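Local atomic coordinates of cellulase (Soil metagenome, PDB entry 5I2U), a protein that probably hydrolyses beta-1,4-glucosidic bonds of cellulose, as a salt-tolerant cellulase of glycoside hydrolase family 5 built on a TIM barrel. Residues Met221-Ala226 / Ser249-Ser254; Trp231-Thr236 / Lys268-Trp273; Thr141-Met146 / Val156-Trp161; Glu137-Phe142 / Glu177-Val182. One frame throughout, in Å; residues are numbered along the deposited sequence.

Contact 1 (Met221-Ala226 / Ser249-Ser254); sequences MHFYAA and SECGGS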
loop_
_atom_site.group_PDB
_atom_site.type_symbol
_atom_site.label_atom_id
_atom_site.label_comp_id
_atom_site.label_asym_id
_atom_site.label_seq_id
_atom_site.Cartn_x
_atom_site.Cartn_y
_atom_site.Cartn_z
ATOM N N MET A 221 -1.524 -8.552 0.331
ATOM C CA MET A 221 -2.668 -9.105 1.040
ATOM C C MET A 221 -3.380 -7.950 1.706
ATOM O O MET A 221 -2.726 -7.102 2.297
ATOM C CB MET A 221 -2.214 -10.148 2.071
ATOM C CG MET A 221 -3.347 -10.952 2.689
ATOM S SD MET A 221 -4.077 -10.214 4.171
ATOM C CE MET A 221 -2.786 -10.528 5.372
ATOM N N HIS A 222 -4.706 -7.906 1.583
ATOM C CA HIS A 222 -5.533 -6.898 2.244
ATOM C C HIS A 222 -6.501 -7.541 3.238
ATOM O O HIS A 222 -7.195 -8.500 2.907
ATOM C CB HIS A 222 -6.326 -6.090 1.222
ATOM C CG HIS A 222 -5.483 -5.216 0.340
ATOM N ND1 HIS A 222 -6.038 -4.339 -0.559
ATOM C CD2 HIS A 222 -4.141 -5.072 0.222
ATOM C CE1 HIS A 222 -5.076 -3.694 -1.197
ATOM N NE2 HIS A 222 -3.916 -4.123 -0.743
ATOM N N PHE A 223 -6.535 -7.014 4.459
ATOM C CA PHE A 223 -7.480 -7.487 5.471
ATOM C C PHE A 223 -8.187 -6.317 6.146
ATOM O O PHE A 223 -7.632 -5.236 6.261
ATOM C CB PHE A 223 -6.775 -8.359 6.520
ATOM C CG PHE A 223 -5.887 -7.589 7.448
ATOM C CD1 PHE A 223 -6.411 -6.956 8.574
ATOM C CD2 PHE A 223 -4.529 -7.497 7.208
ATOM C CE1 PHE A 223 -5.597 -6.230 9.423
ATOM C CE2 PHE A 223 -3.711 -6.774 8.056
ATOM C CZ PHE A 223 -4.240 -6.142 9.165
ATOM N N TYR A 224 -9.389 -6.592 6.640
ATOM C CA TYR A 224 -10.215 -5.664 7.399
ATOM C C TYR A 224 -10.677 -6.466 8.596
ATOM O O TYR A 224 -11.431 -7.438 8.459
ATOM C CB TYR A 224 -11.344 -5.095 6.550
ATOM C CG TYR A 224 -10.774 -4.023 5.671
ATOM C CD1 TYR A 224 -10.130 -4.349 4.474
ATOM C CD2 TYR A 224 -10.746 -2.697 6.090
ATOM C CE1 TYR A 224 -9.526 -3.369 3.691
ATOM C CE2 TYR A 224 -10.160 -1.715 5.309
ATOM C CZ TYR A 224 -9.546 -2.057 4.110
ATOM O OH TYR A 224 -8.963 -1.089 3.341
ATOM N N ALA A 225 -10.168 -6.083 9.762
ATOM C CA ALA A 225 -10.154 -6.947 10.939
ATOM C C ALA A 225 -11.534 -7.334 11.484
ATOM O O ALA A 225 -11.666 -8.392 12.114
ATOM C CB ALA A 225 -9.298 -6.328 12.035
ATOM N N ALA A 226 -12.549 -6.504 11.242
ATOM C CA ALA A 226 -13.908 -6.804 11.717
ATOM C C ALA A 226 -14.679 -7.785 10.811
ATOM O O ALA A 226 -15.760 -8.231 11.181
ATOM C CB ALA A 226 -14.696 -5.515 11.898
ATOM N N SER A 249 -0.366 -4.108 1.705
ATOM C CA SER A 249 -0.372 -2.747 1.151
ATOM C C SER A 249 -1.639 -1.971 1.536
ATOM O O SER A 249 -1.710 -0.751 1.342
ATOM C CB SER A 249 -0.188 -2.771 -0.370
ATOM O OG SER A 249 -1.237 -3.467 -1.001
ATOM N N GLU A 250 -2.630 -2.673 2.082
ATOM C CA GLU A 250 -3.821 -2.012 2.591
ATOM C C GLU A 250 -4.473 -2.864 3.652
ATOM O O GLU A 250 -4.659 -4.070 3.453
ATOM C CB GLU A 250 -4.811 -1.801 1.460
ATOM C CG GLU A 250 -5.933 -0.851 1.784
ATOM C CD GLU A 250 -6.950 -0.827 0.680
ATOM O OE1 GLU A 250 -6.615 -0.337 -0.426
ATOM O OE2 GLU A 250 -8.073 -1.313 0.927
ATOM N N CYS A 251 -4.801 -2.252 4.780
ATOM C CA CYS A 251 -5.552 -2.932 5.815
ATOM C C CYS A 251 -6.261 -1.970 6.733
ATOM O O CYS A 251 -5.949 -0.775 6.775
ATOM C CB CYS A 251 -4.646 -3.865 6.649
ATOM S SG CYS A 251 -3.343 -3.081 7.625
ATOM N N GLY A 252 -7.194 -2.508 7.499
ATOM C CA GLY A 252 -7.897 -1.720 8.507
ATOM C C GLY A 252 -8.568 -2.507 9.612
ATOM O O GLY A 252 -8.621 -3.748 9.582
ATOM N N GLY A 253 -9.049 -1.760 10.602
ATOM C CA GLY A 253 -9.774 -2.311 11.746
ATOM C C GLY A 253 -11.266 -2.342 11.544
ATOM O O GLY A 253 -11.975 -3.055 12.263
ATOM N N SER A 254 -11.740 -1.590 10.554
ATOM C CA SER A 254 -13.157 -1.551 10.199
ATOM C C SER A 254 -13.618 -2.876 9.541
ATOM O O SER A 254 -12.853 -3.838 9.462
ATOM C CB SER A 254 -13.410 -0.380 9.242
ATOM O OG SER A 254 -12.868 -0.658 7.949
#

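Contact 2 (Trp231-Thr236 / Lys268-Trp273); sequences WLRDRT and KTYVDW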
loop_
_atom_site.group_PDB
_atom_site.type_symbol
_atom_site.label_atom_id
_atom_site.label_comp_id
_atom_site.label_asym_id
_atom_site.label_seq_id
_atom_site.Cartn_x
_atom_site.Cartn_y
_atom_site.Cartn_z
ATOM N N TRP A 231 -8.831 -17.500 9.122
ATOM C CA TRP A 231 -8.489 -18.198 7.880
ATOM C C TRP A 231 -7.487 -17.433 6.993
ATOM O O TRP A 231 -6.527 -18.031 6.488
ATOM C CB TRP A 231 -9.743 -18.560 7.079
ATOM C CG TRP A 231 -10.612 -17.407 6.647
ATOM C CD1 TRP A 231 -11.664 -16.866 7.334
ATOM C CD2 TRP A 231 -10.526 -16.679 5.414
ATOM N NE1 TRP A 231 -12.230 -15.846 6.614
ATOM C CE2 TRP A 231 -11.551 -15.705 5.432
ATOM C CE3 TRP A 231 -9.680 -16.752 4.298
ATOM C CZ2 TRP A 231 -11.753 -14.806 4.374
ATOM C CZ3 TRP A 231 -9.881 -15.855 3.244
ATOM C CH2 TRP A 231 -10.913 -14.900 3.293
ATOM N N LEU A 232 -7.679 -16.117 6.859
ATOM C CA LEU A 232 -6.855 -15.293 5.975
ATOM C C LEU A 232 -5.389 -15.213 6.441
ATOM O O LEU A 232 -4.463 -15.222 5.613
ATOM C CB LEU A 232 -7.476 -13.897 5.826
ATOM C CG LEU A 232 -6.829 -12.881 4.871
ATOM C CD1 LEU A 232 -6.500 -13.477 3.510
ATOM C CD2 LEU A 232 -7.735 -11.661 4.699
ATOM N N ARG A 233 -5.185 -15.147 7.761
ATOM C CA ARG A 233 -3.838 -15.229 8.352
ATOM C C ARG A 233 -3.176 -16.592 8.115
ATOM O O ARG A 233 -1.969 -16.665 7.853
ATOM C CB ARG A 233 -3.891 -14.975 9.850
ATOM C CG ARG A 233 -4.273 -13.563 10.252
ATOM C CD ARG A 233 -3.980 -13.343 11.737
ATOM N NE ARG A 233 -4.887 -14.107 12.600
ATOM C CZ ARG A 233 -6.074 -13.695 13.052
ATOM N NH1 ARG A 233 -6.568 -12.489 12.745
ATOM N NH2 ARG A 233 -6.788 -14.506 13.835
ATOM N N ASP A 234 -3.983 -17.655 8.212
ATOM C CA ASP A 234 -3.519 -19.038 8.010
ATOM C C ASP A 234 -3.168 -19.282 6.544
ATOM O O ASP A 234 -2.114 -19.864 6.242
ATOM C CB ASP A 234 -4.590 -20.051 8.444
ATOM C CG ASP A 234 -4.845 -20.042 9.941
ATOM O OD1 ASP A 234 -3.897 -19.819 10.722
ATOM O OD2 ASP A 234 -5.994 -20.306 10.346
ATOM N N ARG A 235 -4.053 -18.829 5.649
ATOM C CA ARG A 235 -3.770 -18.832 4.215
ATOM C C ARG A 235 -2.494 -18.060 3.880
ATOM O O ARG A 235 -1.671 -18.538 3.103
ATOM C CB ARG A 235 -4.919 -18.228 3.435
ATOM C CG ARG A 235 -4.705 -18.279 1.935
ATOM C CD ARG A 235 -5.884 -17.686 1.199
ATOM N NE ARG A 235 -7.067 -18.522 1.306
ATOM C CZ ARG A 235 -8.228 -18.268 0.703
ATOM N NH1 ARG A 235 -8.382 -17.184 -0.062
ATOM N NH2 ARG A 235 -9.252 -19.109 0.871
ATOM N N THR A 236 -2.331 -16.880 4.472
ATOM C CA THR A 236 -1.139 -16.071 4.224
ATOM C C THR A 236 0.122 -16.778 4.730
ATOM O O THR A 236 1.119 -16.831 4.010
ATOM C CB THR A 236 -1.279 -14.653 4.835
ATOM O OG1 THR A 236 -2.392 -13.980 4.213
ATOM C CG2 THR A 236 -0.027 -13.829 4.625
ATOM N N LYS A 268 -5.567 -5.637 16.941
ATOM C CA LYS A 268 -4.384 -6.037 17.701
ATOM C C LYS A 268 -3.849 -7.424 17.314
ATOM O O LYS A 268 -2.633 -7.617 17.276
ATOM C CB LYS A 268 -4.622 -5.987 19.205
ATOM C CG LYS A 268 -3.442 -6.537 20.000
ATOM C CD LYS A 268 -3.312 -5.939 21.384
ATOM C CE LYS A 268 -2.113 -6.536 22.110
ATOM N NZ LYS A 268 -2.260 -6.400 23.586
ATOM N N THR A 269 -4.754 -8.381 17.088
ATOM C CA THR A 269 -4.376 -9.760 16.743
ATOM C C THR A 269 -3.607 -9.768 15.420
ATOM O O THR A 269 -2.521 -10.342 15.322
ATOM C CB THR A 269 -5.607 -10.660 16.628
ATOM O OG1 THR A 269 -6.305 -10.684 17.876
ATOM C CG2 THR A 269 -5.215 -12.087 16.234
ATOM N N TYR A 270 -4.160 -9.079 14.427
ATOM C CA TYR A 270 -3.517 -8.943 13.113
ATOM C C TYR A 270 -2.174 -8.236 13.182
ATOM O O TYR A 270 -1.188 -8.731 12.638
ATOM C CB TYR A 270 -4.438 -8.208 12.129
ATOM C CG TYR A 270 -5.359 -9.095 11.321
ATOM C CD1 TYR A 270 -4.887 -9.766 10.191
ATOM C CD2 TYR A 270 -6.705 -9.237 11.651
ATOM C CE1 TYR A 270 -5.726 -10.566 9.435
ATOM C CE2 TYR A 270 -7.551 -10.029 10.891
ATOM C CZ TYR A 270 -7.051 -10.690 9.786
ATOM O OH TYR A 270 -7.873 -11.478 9.029
ATOM N N VAL A 271 -2.113 -7.100 13.866
ATOM C CA VAL A 271 -0.845 -6.375 13.977
ATOM C C VAL A 271 0.232 -7.210 14.681
ATOM O O VAL A 271 1.374 -7.265 14.215
ATOM C CB VAL A 271 -1.000 -4.999 14.649
ATOM C CG1 VAL A 271 0.362 -4.342 14.887
ATOM C CG2 VAL A 271 -1.847 -4.091 13.771
ATOM N N ASP A 272 -0.135 -7.876 15.773
ATOM C CA ASP A 272 0.808 -8.738 16.496
ATOM C C ASP A 272 1.291 -9.896 15.618
ATOM O O ASP A 272 2.475 -10.237 15.634
ATOM C CB ASP A 272 0.187 -9.264 17.809
ATOM C CG ASP A 272 0.183 -8.217 18.930
ATOM O OD1 ASP A 272 0.792 -7.134 18.791
ATOM O OD2 ASP A 272 -0.422 -8.489 19.975
ATOM N N TRP A 273 0.368 -10.481 14.857
ATOM C CA TRP A 273 0.693 -11.541 13.913
ATOM C C TRP A 273 1.664 -11.044 12.834
ATOM O O TRP A 273 2.666 -11.692 12.559
ATOM C CB TRP A 273 -0.594 -12.122 13.296
ATOM C CG TRP A 273 -0.363 -12.945 12.087
ATOM C CD1 TRP A 273 0.110 -14.220 12.041
ATOM C CD2 TRP A 273 -0.604 -12.553 10.728
ATOM N NE1 TRP A 273 0.182 -14.651 10.738
ATOM C CE2 TRP A 273 -0.249 -13.646 9.911
ATOM C CE3 TRP A 273 -1.075 -11.379 10.122
ATOM C CZ2 TRP A 273 -0.355 -13.600 8.516
ATOM C CZ3 TRP A 273 -1.182 -11.329 8.746
ATOM C CH2 TRP A 273 -0.824 -12.434 7.952
#

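Contact 3 (Thr141-Met146 / Val156-Trp161); sequences TFFAGM and VIYEIW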
loop_
_atom_site.group_PDB
_atom_site.type_symbol
_atom_site.label_atom_id
_atom_site.label_comp_id
_atom_site.label_asym_id
_atom_site.label_seq_id
_atom_site.Cartn_x
_atom_site.Cartn_y
_atom_site.Cartn_z
ATOM N N THR A 141 1.613 2.115 -19.559
ATOM C CA THR A 141 2.009 3.481 -19.907
ATOM C C THR A 141 2.269 4.316 -18.675
ATOM O O THR A 141 3.197 5.113 -18.661
ATOM C CB THR A 141 0.915 4.169 -20.708
ATOM O OG1 THR A 141 0.358 3.233 -21.634
ATOM C CG2 THR A 141 1.398 5.416 -21.440
ATOM N N PHE A 142 1.422 4.143 -17.656
ATOM C CA PHE A 142 1.564 4.857 -16.393
ATOM C C PHE A 142 2.863 4.452 -15.693
ATOM O O PHE A 142 3.666 5.304 -15.311
ATOM C CB PHE A 142 0.367 4.598 -15.462
ATOM C CG PHE A 142 0.554 5.160 -14.082
ATOM C CD1 PHE A 142 0.622 6.536 -13.886
ATOM C CD2 PHE A 142 0.730 4.318 -12.981
ATOM C CE1 PHE A 142 0.824 7.066 -12.628
ATOM C CE2 PHE A 142 0.933 4.852 -11.718
ATOM C CZ PHE A 142 0.967 6.230 -11.544
ATOM N N PHE A 143 3.070 3.153 -15.530
ATOM C CA PHE A 143 4.241 2.696 -14.777
ATOM C C PHE A 143 5.564 2.929 -15.510
ATOM O O PHE A 143 6.577 3.171 -14.855
ATOM C CB PHE A 143 4.067 1.248 -14.284
ATOM C CG PHE A 143 3.215 1.150 -13.044
ATOM C CD1 PHE A 143 3.644 1.726 -11.859
ATOM C CD2 PHE A 143 1.977 0.505 -13.057
ATOM C CE1 PHE A 143 2.864 1.663 -10.706
ATOM C CE2 PHE A 143 1.196 0.442 -11.913
ATOM C CZ PHE A 143 1.645 1.022 -10.739
ATOM N N ALA A 144 5.550 2.884 -16.847
ATOM C CA ALA A 144 6.709 3.287 -17.653
ATOM C C ALA A 144 7.119 4.730 -17.361
ATOM O O ALA A 144 8.302 5.015 -17.145
ATOM C CB ALA A 144 6.428 3.106 -19.146
ATOM N N GLY A 145 6.133 5.623 -17.299
ATOM C CA GLY A 145 6.381 7.023 -16.983
ATOM C C GLY A 145 6.853 7.217 -15.554
ATOM O O GLY A 145 7.738 8.017 -15.301
ATOM N N MET A 146 6.243 6.499 -14.617
ATOM C CA MET A 146 6.664 6.537 -13.213
ATOM C C MET A 146 8.051 5.924 -13.046
ATOM O O MET A 146 8.878 6.452 -12.310
ATOM C CB MET A 146 5.654 5.812 -12.308
ATOM C CG MET A 146 4.314 6.518 -12.115
ATOM S SD MET A 146 4.362 8.110 -11.265
ATOM C CE MET A 146 4.249 9.225 -12.668
ATOM N N VAL A 156 10.807 4.593 -3.765
ATOM C CA VAL A 156 9.633 4.298 -4.573
ATOM C C VAL A 156 9.368 2.807 -4.665
ATOM O O VAL A 156 10.253 2.043 -5.034
ATOM C CB VAL A 156 9.789 4.933 -5.958
ATOM C CG1 VAL A 156 8.671 4.519 -6.899
ATOM C CG2 VAL A 156 9.841 6.454 -5.798
ATOM N N ILE A 157 8.144 2.426 -4.289
ATOM C CA ILE A 157 7.598 1.082 -4.469
ATOM C C ILE A 157 6.399 1.196 -5.419
ATOM O O ILE A 157 5.593 2.117 -5.293
ATOM C CB ILE A 157 7.133 0.487 -3.112
ATOM C CG1 ILE A 157 8.309 0.395 -2.143
ATOM C CG2 ILE A 157 6.468 -0.882 -3.288
ATOM C CD1 ILE A 157 7.921 0.074 -0.721
ATOM N N TYR A 158 6.275 0.259 -6.350
ATOM C CA TYR A 158 5.143 0.211 -7.291
ATOM C C TYR A 158 4.135 -0.828 -6.841
ATOM O O TYR A 158 4.523 -1.931 -6.421
ATOM C CB TYR A 158 5.635 -0.172 -8.690
ATOM C CG TYR A 158 6.806 0.655 -9.175
ATOM C CD1 TYR A 158 6.634 1.979 -9.582
ATOM C CD2 TYR A 158 8.090 0.112 -9.216
ATOM C CE1 TYR A 158 7.715 2.741 -10.027
ATOM C CE2 TYR A 158 9.173 0.853 -9.663
ATOM C CZ TYR A 158 8.990 2.167 -10.069
ATOM O OH TYR A 158 10.072 2.899 -10.503
ATOM N N GLU A 159 2.849 -0.489 -6.917
ATOM C CA GLU A 159 1.797 -1.451 -6.641
ATOM C C GLU A 159 0.874 -1.480 -7.850
ATOM O O GLU A 159 0.081 -0.570 -8.071
ATOM C CB GLU A 159 1.046 -1.095 -5.377
ATOM C CG GLU A 159 0.038 -2.161 -4.982
ATOM C CD GLU A 159 -0.735 -1.815 -3.739
ATOM O OE1 GLU A 159 -0.421 -0.779 -3.120
ATOM O OE2 GLU A 159 -1.652 -2.591 -3.381
ATOM N N ILE A 160 0.976 -2.549 -8.618
ATOM C CA ILE A 160 0.526 -2.532 -10.008
ATOM C C ILE A 160 -0.975 -2.751 -10.227
ATOM O O ILE A 160 -1.493 -2.432 -11.296
ATOM C CB ILE A 160 1.374 -3.490 -10.893
ATOM C CG1 ILE A 160 1.224 -4.957 -10.485
ATOM C CG2 ILE A 160 2.835 -3.084 -10.823
ATOM C CD1 ILE A 160 1.794 -5.909 -11.507
ATOM N N TRP A 161 -1.671 -3.281 -9.225
ATOM C CA TRP A 161 -3.108 -3.507 -9.341
ATOM C C TRP A 161 -3.685 -3.687 -7.945
ATOM O O TRP A 161 -3.592 -4.782 -7.362
ATOM C CB TRP A 161 -3.376 -4.741 -10.207
ATOM C CG TRP A 161 -4.804 -4.975 -10.566
ATOM C CD1 TRP A 161 -5.909 -4.342 -10.062
ATOM C CD2 TRP A 161 -5.286 -5.944 -11.491
ATOM N NE1 TRP A 161 -7.046 -4.856 -10.621
ATOM C CE2 TRP A 161 -6.698 -5.842 -11.506
ATOM C CE3 TRP A 161 -4.665 -6.893 -12.310
ATOM C CZ2 TRP A 161 -7.504 -6.645 -12.325
ATOM C CZ3 TRP A 161 -5.466 -7.702 -13.121
ATOM C CH2 TRP A 161 -6.873 -7.572 -13.119
#

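Contact 4 (Glu137-Phe142 / Glu177-Val182); sequences EEAKTF and EEVIAV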
loop_
_atom_site.group_PDB
_atom_site.type_symbol
_atom_site.label_atom_id
_atom_site.label_comp_id
_atom_site.label_asym_id
_atom_site.label_seq_id
_atom_site.Cartn_x
_atom_site.Cartn_y
_atom_site.Cartn_z
ATOM N N GLU A 137 -3.100 -1.782 -20.596
ATOM C CA GLU A 137 -2.350 -0.811 -21.402
ATOM C C GLU A 137 -2.131 0.503 -20.655
ATOM O O GLU A 137 -1.082 1.139 -20.799
ATOM C CB GLU A 137 -3.061 -0.597 -22.766
ATOM C CG GLU A 137 -2.282 0.046 -23.917
ATOM C CD GLU A 137 -0.862 -0.492 -24.036
ATOM O OE1 GLU A 137 -0.740 -1.575 -24.628
ATOM O OE2 GLU A 137 0.112 0.130 -23.523
ATOM N N GLU A 138 -3.104 0.888 -19.827
ATOM C CA GLU A 138 -3.004 2.109 -19.017
ATOM C C GLU A 138 -1.918 1.925 -17.950
ATOM O O GLU A 138 -1.134 2.857 -17.672
ATOM C CB GLU A 138 -4.328 2.476 -18.302
ATOM C CG GLU A 138 -5.675 1.969 -18.849
ATOM C CD GLU A 138 -6.148 2.452 -20.208
ATOM O OE1 GLU A 138 -5.487 3.288 -20.862
ATOM O OE2 GLU A 138 -7.245 1.960 -20.598
ATOM N N ALA A 139 -1.911 0.730 -17.339
ATOM C CA ALA A 139 -0.913 0.379 -16.325
ATOM C C ALA A 139 0.511 0.433 -16.895
ATOM O O ALA A 139 1.397 1.038 -16.288
ATOM C CB ALA A 139 -1.197 -0.995 -15.731
ATOM N N LYS A 140 0.708 -0.151 -18.079
ATOM C CA LYS A 140 2.021 -0.129 -18.732
ATOM C C LYS A 140 2.495 1.277 -19.031
ATOM O O LYS A 140 3.643 1.603 -18.788
ATOM C CB LYS A 140 2.011 -0.937 -20.028
ATOM C CG LYS A 140 1.869 -2.438 -19.825
ATOM C CD LYS A 140 1.480 -3.130 -21.121
ATOM C CE LYS A 140 1.639 -4.630 -20.997
ATOM N NZ LYS A 140 1.335 -5.366 -22.257
ATOM N N THR A 141 1.613 2.115 -19.559
ATOM C CA THR A 141 2.009 3.481 -19.907
ATOM C C THR A 141 2.269 4.316 -18.675
ATOM O O THR A 141 3.197 5.113 -18.661
ATOM C CB THR A 141 0.915 4.169 -20.708
ATOM O OG1 THR A 141 0.358 3.233 -21.634
ATOM C CG2 THR A 141 1.398 5.416 -21.440
ATOM N N PHE A 142 1.422 4.143 -17.656
ATOM C CA PHE A 142 1.564 4.857 -16.393
ATOM C C PHE A 142 2.863 4.452 -15.693
ATOM O O PHE A 142 3.666 5.304 -15.311
ATOM C CB PHE A 142 0.367 4.598 -15.462
ATOM C CG PHE A 142 0.554 5.160 -14.082
ATOM C CD1 PHE A 142 0.622 6.536 -13.886
ATOM C CD2 PHE A 142 0.730 4.318 -12.981
ATOM C CE1 PHE A 142 0.824 7.066 -12.628
ATOM C CE2 PHE A 142 0.933 4.852 -11.718
ATOM C CZ PHE A 142 0.967 6.230 -11.544
ATOM N N GLU A 177 2.994 -10.100 -15.143
ATOM C CA GLU A 177 4.195 -10.398 -15.967
ATOM C C GLU A 177 4.448 -9.275 -16.980
ATOM O O GLU A 177 5.561 -8.763 -17.081
ATOM C CB GLU A 177 4.054 -11.744 -16.705
ATOM C CG GLU A 177 4.225 -12.972 -15.812
ATOM C CD GLU A 177 3.675 -14.274 -16.402
ATOM O OE1 GLU A 177 2.873 -14.251 -17.372
ATOM O OE2 GLU A 177 4.045 -15.346 -15.875
ATOM N N GLU A 178 3.394 -8.869 -17.684
ATOM C CA GLU A 178 3.511 -7.842 -18.716
ATOM C C GLU A 178 3.854 -6.442 -18.193
ATOM O O GLU A 178 4.677 -5.756 -18.785
ATOM C CB GLU A 178 2.247 -7.807 -19.572
ATOM C CG GLU A 178 2.140 -9.002 -20.507
ATOM C CD GLU A 178 0.893 -8.985 -21.375
ATOM O OE1 GLU A 178 0.275 -7.917 -21.537
ATOM O OE2 GLU A 178 0.537 -10.062 -21.901
ATOM N N VAL A 179 3.252 -6.044 -17.074
ATOM C CA VAL A 179 3.551 -4.750 -16.444
ATOM C C VAL A 179 4.924 -4.768 -15.786
ATOM O O VAL A 179 5.685 -3.797 -15.902
ATOM C CB VAL A 179 2.455 -4.349 -15.422
ATOM C CG1 VAL A 179 2.845 -3.097 -14.651
ATOM C CG2 VAL A 179 1.124 -4.127 -16.137
ATOM N N ILE A 180 5.232 -5.859 -15.081
ATOM C CA ILE A 180 6.573 -6.046 -14.491
ATOM C C ILE A 180 7.651 -5.947 -15.572
ATOM O O ILE A 180 8.683 -5.291 -15.369
ATOM C CB ILE A 180 6.702 -7.401 -13.738
ATOM C CG1 ILE A 180 5.910 -7.359 -12.419
ATOM C CG2 ILE A 180 8.165 -7.759 -13.433
ATOM C CD1 ILE A 180 5.583 -8.733 -11.864
ATOM N N ALA A 181 7.412 -6.608 -16.707
ATOM C CA ALA A 181 8.347 -6.566 -17.850
ATOM C C ALA A 181 8.647 -5.142 -18.275
ATOM O O ALA A 181 9.805 -4.791 -18.448
ATOM C CB ALA A 181 7.806 -7.363 -19.032
ATOM N N VAL A 182 7.611 -4.311 -18.373
ATOM C CA VAL A 182 7.801 -2.903 -18.723
ATOM C C VAL A 182 8.575 -2.145 -17.649
ATOM O O VAL A 182 9.444 -1.345 -17.981
ATOM C CB VAL A 182 6.464 -2.177 -18.981
ATOM C CG1 VAL A 182 6.686 -0.684 -19.187
ATOM C CG2 VAL A 182 5.762 -2.764 -20.203
#

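Contact 1 (Met221-Ala226 / Ser249-Ser254)
Glu-250 lies between His-222 and Tyr-224, on the sheet face from which all three side chains rise. Its CB sits over the centre of the imidazole, 3.3 Å from His-222 CE1, a CH-pi contact. With CG anti to the backbone N (chi1 -166°) and the chain extended, Glu-250 CG passes Tyr-224 OH at 3.4 Å, and CD lies beside the same hydroxyl. Glu-250 OE2 accepts a 2.6 Å hydrogen bond from Tyr-224 OH, on its anti side and 28° out of the carboxylate plane, while OE1 is salt-bridged to Arg-89. The imidazole is fixed at its edge: His-222 NE2 donates to Ser-249 OG (2.8 Å, 159° at the hydrogen) almost in the ring plane, and ND1 is hydrogen-bonded to Glu-163; Ser-249 OG is also hydrogen-bonded to Glu-159 OE2. An alanine in place of His-222 would probably cost Ser-249 OG this donor and Glu-163 its mate at ND1. On the opposite face of the sheet, Cys-251 CB lies over the Phe-223 ring, 3.4 Å from Phe-223 CE2. Parallel pairing is firm beyond: Gly-252 N donates to Phe-223 O (3.0 Å), and Ala-225 N to Gly-252 O (2.8 Å). The seventh barrel strand's end usually carries the nucleophilic glutamate in family 5 enzymes; the grip on Glu-250, and a glycerol, probably from the crystallisation liquor, hydrogen-bonded to Glu-250 OE2, are consistent with an active-site position.

Contact 2 (Trp231-Thr236 / Lys268-Trp273)
Thr-269, Tyr-270 and Trp-273 receive Arg-233 between two neighbouring outer helices of the TIM barrel, whose segment axes run 12° from parallel and approach to 11.7 Å. Thr-269 comes first: its CG2 lies over the centre of one guanidinium face, 3.7 Å from Arg-233 CZ, while its hydroxyl hydrogen-bonds back to Glu-265. Tyr-270 follows, taking a cation-pi contact on its ring face. The guanidinium stands steeply to that ring, with the planes 75° apart, so that NH1 leads, 3.2 Å from Tyr-270 CE2; the phenol oxygen is hydrogen-bonded to His-228 O. The stem runs between the two rings, Arg-233 CG being 3.4 Å from Tyr-270 CE1, and the bend at chi3 (-70°) turns the guanidinium over the tyrosine face. Trp-273 also meets the stem: Arg-233 CG lies over the centre of its six-membered ring, and CD is 3.6 Å from Trp-273 CD2. The indole nitrogen hydrogen-bonds to Asp-237, while at the ring's far edge, in its plane, Thr-236 CG2 stands 3.7 Å from Trp-273 CH2.

Contact 3 (Thr141-Met146 / Val156-Trp161)
Helix 141-146 runs antiparallel to strand 156-159, at 174° with axes 10.7 Å apart, and Phe-143 and Tyr-158 are the closest pair, their CA atoms 7.9 Å apart. The two rings are almost perpendicular in plane yet slide past each other obliquely, with Phe-143 CD1 3.8 Å from Tyr-158 CD1. With CG anti to the carbonyl carbon (chi1 -80°), the Phe-143 ring is carried to the C-terminal end of the strand. There its CZ comes 3.5 Å from Glu-159 O, near the ring plane, and its CE2 is 3.6 Å from Ile-160 CA. Ile-160 CG2 lies over one face of this phenyl ring, offset toward the rim; CD2 of Phe-142 covers the opposite face. Met-146 CB adds a looser touch, 4.3 Å from Tyr-158 CE1. The Tyr-158 hydroxyl hydrogen-bonds to Asp-187, a residue of the magnesium site, which connects this apolar layer to the metal region. Phe-143 thus packs the helix against its strand in the beta-alpha-beta unit of strand 124-130, helix 136-150 and strand 156-159, the repeating element of a TIM barrel.

Contact 4 (Glu137-Phe142 / Glu177-Val182)
Lys-140 and Glu-178 each hold CG anti to the carbonyl carbon (chi1 -69° and -73°) with an extended chain beyond, and these torsions bring their charged ends together. They bridge two adjacent outer helices of the TIM barrel, nearly parallel, crossing at -17° with axes 9.2 Å apart. Lys-140 NZ donates to Glu-178 OE1 at 2.9 Å, a salt bridge that meets the oxygen from above the carboxylate plane. Just behind it, Lys-140 CE packs 3.5 Å from Glu-178 CB, so the two chains touch along their methylenes as well as at their ends. The lysine stem also lies over the valines: Lys-140 CG is 3.9 Å from Val-182 CG2 and 4.1 Å from Val-179 CG2. An alanine at Lys-140 would probably leave Glu-178 without this positive partner and open a gap above both valines. Ala-139 CB meets Val-179 CG2 at 3.9 Å on the side where Ala-139 also rests on Phe-129 of strand 124-130. The other methyl of Val-182, CG1, rests 3.8 Å from Lys-140 O.

How the contacts relate
From the N terminus, contact 4 opens first, at 137, and closes at 182, joining consecutive outer helices. Contact 3 falls within that span, from 141 to 161; it shares Thr-141 and Phe-142 with contact 4 and ties the same helix 136-150 to strand 156-159. The two touch where Val-179 meets Phe-143 and Ile-160. Further on, contact 1 (221 to 254) and contact 2 (231 to 273) cross: the first pairs strands 217-224 and 246-252, the second the helices outside them, with Phe-223 and Tyr-270 stacked between layers. Of the two groups only contacts 1 and 3 touch, inside the barrel, where Ser-249 OG probably hydrogen-bonds Glu-159 OE2.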